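Local coordinates for dipicolinate synthase, B chain (Bacillus cereus, PDB 3MCU), which probably works together with its partner subunit A to convert dihydrodipicolinate to dipicolinate during sporulation, with NADP as the electron acceptor, at residues Y151-G156 / E175-E180. Numbering follows the deposited sequence.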
ATOM      1  N   TYR D 151     -17.008   3.862 -10.188  1.00 17.78           N
ATOM      2  CA  TYR D 151     -16.840   4.453 -11.506  1.00 18.09           C
ATOM      3  C   TYR D 151     -16.473   5.932 -11.450  1.00 19.08           C
ATOM      4  O   TYR D 151     -16.837   6.637 -10.516  1.00 18.47           O
ATOM      5  CB  TYR D 151     -18.104   4.226 -12.352  1.00 19.27           C
ATOM      6  CG  TYR D 151     -18.480   2.758 -12.410  1.00 20.07           C
ATOM      7  CD1 TYR D 151     -17.914   1.909 -13.361  1.00 21.47           C
ATOM      8  CD2 TYR D 151     -19.368   2.217 -11.498  1.00 17.84           C
ATOM      9  CE1 TYR D 151     -18.236   0.567 -13.409  1.00 21.22           C
ATOM     10  CE2 TYR D 151     -19.689   0.861 -11.531  1.00 20.04           C
ATOM     11  CZ  TYR D 151     -19.117   0.049 -12.485  1.00 21.97           C
ATOM     12  OH  TYR D 151     -19.442  -1.290 -12.533  1.00 25.19           O
ATOM     13  N   PHE D 152     -15.773   6.403 -12.476  1.00 18.36           N
ATOM     14  CA  PHE D 152     -15.337   7.784 -12.517  1.00 19.23           C
ATOM     15  C   PHE D 152     -15.958   8.572 -13.653  1.00 19.25           C
ATOM     16  O   PHE D 152     -16.083   8.080 -14.779  1.00 20.44           O
ATOM     17  CB  PHE D 152     -13.802   7.862 -12.594  1.00 19.59           C
ATOM     18  CG  PHE D 152     -13.126   7.573 -11.292  1.00 19.57           C
ATOM     19  CD1 PHE D 152     -13.171   6.301 -10.742  1.00 22.67           C
ATOM     20  CD2 PHE D 152     -12.432   8.556 -10.621  1.00 19.68           C
ATOM     21  CE1 PHE D 152     -12.541   6.031  -9.543  1.00 21.97           C
ATOM     22  CE2 PHE D 152     -11.809   8.292  -9.425  1.00 21.38           C
ATOM     23  CZ  PHE D 152     -11.857   7.034  -8.887  1.00 20.19           C
ATOM     24  N   VAL D 153     -16.376   9.790 -13.347  1.00 18.76           N
ATOM     25  CA  VAL D 153     -16.695  10.731 -14.399  1.00 20.45           C
ATOM     26  C   VAL D 153     -15.352  11.029 -15.068  1.00 21.09           C
ATOM     27  O   VAL D 153     -14.365  11.307 -14.369  1.00 19.61           O
ATOM     28  CB  VAL D 153     -17.315  12.015 -13.818  1.00 22.77           C
ATOM     29  CG1 VAL D 153     -17.652  13.018 -14.944  1.00 23.15           C
ATOM     30  CG2 VAL D 153     -18.558  11.682 -12.990  1.00 18.08           C
ATOM     31  N   PRO D 154     -15.288  10.930 -16.409  1.00 22.67           N
ATOM     32  CA  PRO D 154     -14.010  11.185 -17.099  1.00 22.39           C
ATOM     33  C   PRO D 154     -13.339  12.457 -16.594  1.00 20.72           C
ATOM     34  O   PRO D 154     -14.016  13.463 -16.343  1.00 21.21           O
ATOM     35  CB  PRO D 154     -14.431  11.336 -18.571  1.00 24.42           C
ATOM     36  CG  PRO D 154     -15.670  10.463 -18.679  1.00 22.54           C
ATOM     37  CD  PRO D 154     -16.380  10.631 -17.359  1.00 21.16           C
ATOM     38  N   PHE D 155     -12.017  12.413 -16.452  1.00 20.40           N
ATOM     39  CA  PHE D 155     -11.286  13.473 -15.765  1.00 20.91           C
ATOM     40  C   PHE D 155      -9.890  13.641 -16.343  1.00 20.44           C
ATOM     41  O   PHE D 155      -9.399  12.782 -17.091  1.00 20.67           O
ATOM     42  CB  PHE D 155     -11.152  13.140 -14.271  1.00 20.49           C
ATOM     43  CG  PHE D 155     -10.333  11.899 -14.004  1.00 21.87           C
ATOM     44  CD1 PHE D 155      -8.947  11.978 -13.846  1.00 23.10           C
ATOM     45  CD2 PHE D 155     -10.941  10.655 -13.911  1.00 20.68           C
ATOM     46  CE1 PHE D 155      -8.196  10.845 -13.610  1.00 22.19           C
ATOM     47  CE2 PHE D 155     -10.194   9.506 -13.656  1.00 22.73           C
ATOM     48  CZ  PHE D 155      -8.828   9.595 -13.511  1.00 23.05           C
ATOM     49  N   GLY D 156      -9.249  14.740 -15.969  1.00 20.21           N
ATOM     50  CA  GLY D 156      -7.881  15.014 -16.379  1.00 21.88           C
ATOM     51  C   GLY D 156      -7.321  16.276 -15.751  1.00 22.10           C
ATOM     52  O   GLY D 156      -7.928  16.857 -14.860  1.00 19.88           O
ATOM     53  N   GLU D 175     -24.118  12.687 -15.968  1.00 30.55           N
ATOM     54  CA  GLU D 175     -25.265  11.856 -16.307  1.00 33.14           C
ATOM     55  C   GLU D 175     -24.891  10.704 -17.241  1.00 29.49           C
ATOM     56  O   GLU D 175     -25.347   9.601 -17.071  1.00 31.23           O
ATOM     57  CB  GLU D 175     -26.396  12.714 -16.887  1.00 35.52           C
ATOM     58  CG  GLU D 175     -27.003  13.708 -15.874  1.00 38.52           C
ATOM     59  CD  GLU D 175     -26.157  14.983 -15.635  1.00 43.42           C
ATOM     60  OE1 GLU D 175     -26.476  15.733 -14.676  1.00 45.10           O
ATOM     61  OE2 GLU D 175     -25.184  15.245 -16.393  1.00 41.18           O
ATOM     62  N   ASP D 176     -24.036  10.951 -18.216  1.00 30.39           N
ATOM     63  CA  ASP D 176     -23.574   9.867 -19.075  1.00 31.29           C
ATOM     64  C   ASP D 176     -22.841   8.792 -18.293  1.00 30.96           C
ATOM     65  O   ASP D 176     -22.922   7.608 -18.619  1.00 30.72           O
ATOM     66  CB  ASP D 176     -22.644  10.405 -20.154  1.00 32.76           C
ATOM     67  CG  ASP D 176     -23.390  11.129 -21.236  1.00 38.26           C
ATOM     68  OD1 ASP D 176     -22.759  11.935 -21.952  1.00 36.16           O
ATOM     69  OD2 ASP D 176     -24.617  10.882 -21.352  1.00 38.78           O
ATOM     70  N   THR D 177     -22.096   9.219 -17.278  1.00 29.06           N
ATOM     71  CA  THR D 177     -21.327   8.299 -16.462  1.00 26.32           C
ATOM     72  C   THR D 177     -22.230   7.415 -15.604  1.00 24.98           C
ATOM     73  O   THR D 177     -22.036   6.193 -15.538  1.00 23.85           O
ATOM     74  CB  THR D 177     -20.318   9.045 -15.578  1.00 22.92           C
ATOM     75  OG1 THR D 177     -19.502   9.892 -16.408  1.00 22.41           O
ATOM     76  CG2 THR D 177     -19.444   8.044 -14.785  1.00 19.22           C
ATOM     77  N   VAL D 178     -23.215   8.008 -14.942  1.00 23.36           N
ATOM     78  CA  VAL D 178     -24.084   7.156 -14.154  1.00 27.32           C
ATOM     79  C   VAL D 178     -24.962   6.230 -15.016  1.00 27.02           C
ATOM     80  O   VAL D 178     -25.285   5.140 -14.593  1.00 26.89           O
ATOM     81  CB  VAL D 178     -24.865   7.889 -13.021  1.00 30.34           C
ATOM     82  CG1 VAL D 178     -24.350   9.298 -12.798  1.00 26.01           C
ATOM     83  CG2 VAL D 178     -26.377   7.807 -13.227  1.00 29.19           C
ATOM     84  N   LEU D 179     -25.290   6.647 -16.238  1.00 29.66           N
ATOM     85  CA  LEU D 179     -26.017   5.779 -17.165  1.00 31.34           C
ATOM     86  C   LEU D 179     -25.226   4.517 -17.476  1.00 31.97           C
ATOM     87  O   LEU D 179     -25.778   3.419 -17.486  1.00 30.88           O
ATOM     88  CB  LEU D 179     -26.354   6.512 -18.462  1.00 32.38           C
ATOM     89  CG  LEU D 179     -27.680   7.268 -18.460  1.00 38.71           C
ATOM     90  CD1 LEU D 179     -27.803   8.218 -19.672  1.00 38.60           C
ATOM     91  CD2 LEU D 179     -28.827   6.262 -18.413  1.00 37.40           C
ATOM     92  N   GLU D 180     -23.927   4.674 -17.733  1.00 31.77           N
ATOM     93  CA  GLU D 180     -23.064   3.512 -17.956  1.00 30.35           C
ATOM     94  C   GLU D 180     -22.888   2.688 -16.675  1.00 27.46           C
ATOM     95  O   GLU D 180     -22.835   1.457 -16.724  1.00 29.27           O
ATOM     96  CB  GLU D 180     -21.690   3.936 -18.499  1.00 29.82           C
ATOM     97  CG  GLU D 180     -21.690   4.509 -19.921  1.00 30.81           C
ATOM     98  CD  GLU D 180     -22.436   3.635 -20.938  1.00 40.02           C
ATOM     99  OE1 GLU D 180     -22.068   2.447 -21.101  1.00 41.39           O
ATOM    100  OE2 GLU D 180     -23.386   4.154 -21.585  1.00 45.26           O
TER
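Thr-177 carries nearly all of the helix side of this contact, touching Phe-152, Val-153 and Pro-154, and so illustrates how one small side chain can seat a helix against a strand where the strand is interrupted. All of the contact is van der Waals; no hydrogen bond crosses it. The two branches of Thr-177 divide the work. With CG2 anti to the backbone N (chi1 -54° for OG1), the methyl reaches the main chain of Phe-152, and Thr-177 CG2 lies 3.4 Å from Phe-152 O. Thr-177 OG1 comes up to the proline ring, 3.3 Å from Pro-154 CD. The Val-153 side chain lies roughly perpendicular to that of Thr-177, Val-153 CG2 standing 4.1 Å from Thr-177 CB.

Polar needs are met by neighbours instead: Thr-177 OG1 is hydrogen-bonded to Leu-173 O, one turn back, and Phe-152 O accepts a hydrogen bond from Gln-186 NE2. The contact is buried and compact, Val-153 CA and Thr-177 CA being 5.6 Å apart. In the alpha/beta fold of this flavoprotein-family protein, helix 174-181 thus rests on strand 150-156 of the largely parallel central sheet, which pairs in parallel with strand 124-130 and antiparallel with strand 167-169, while the Phe-152 ring packs against helix 138-145.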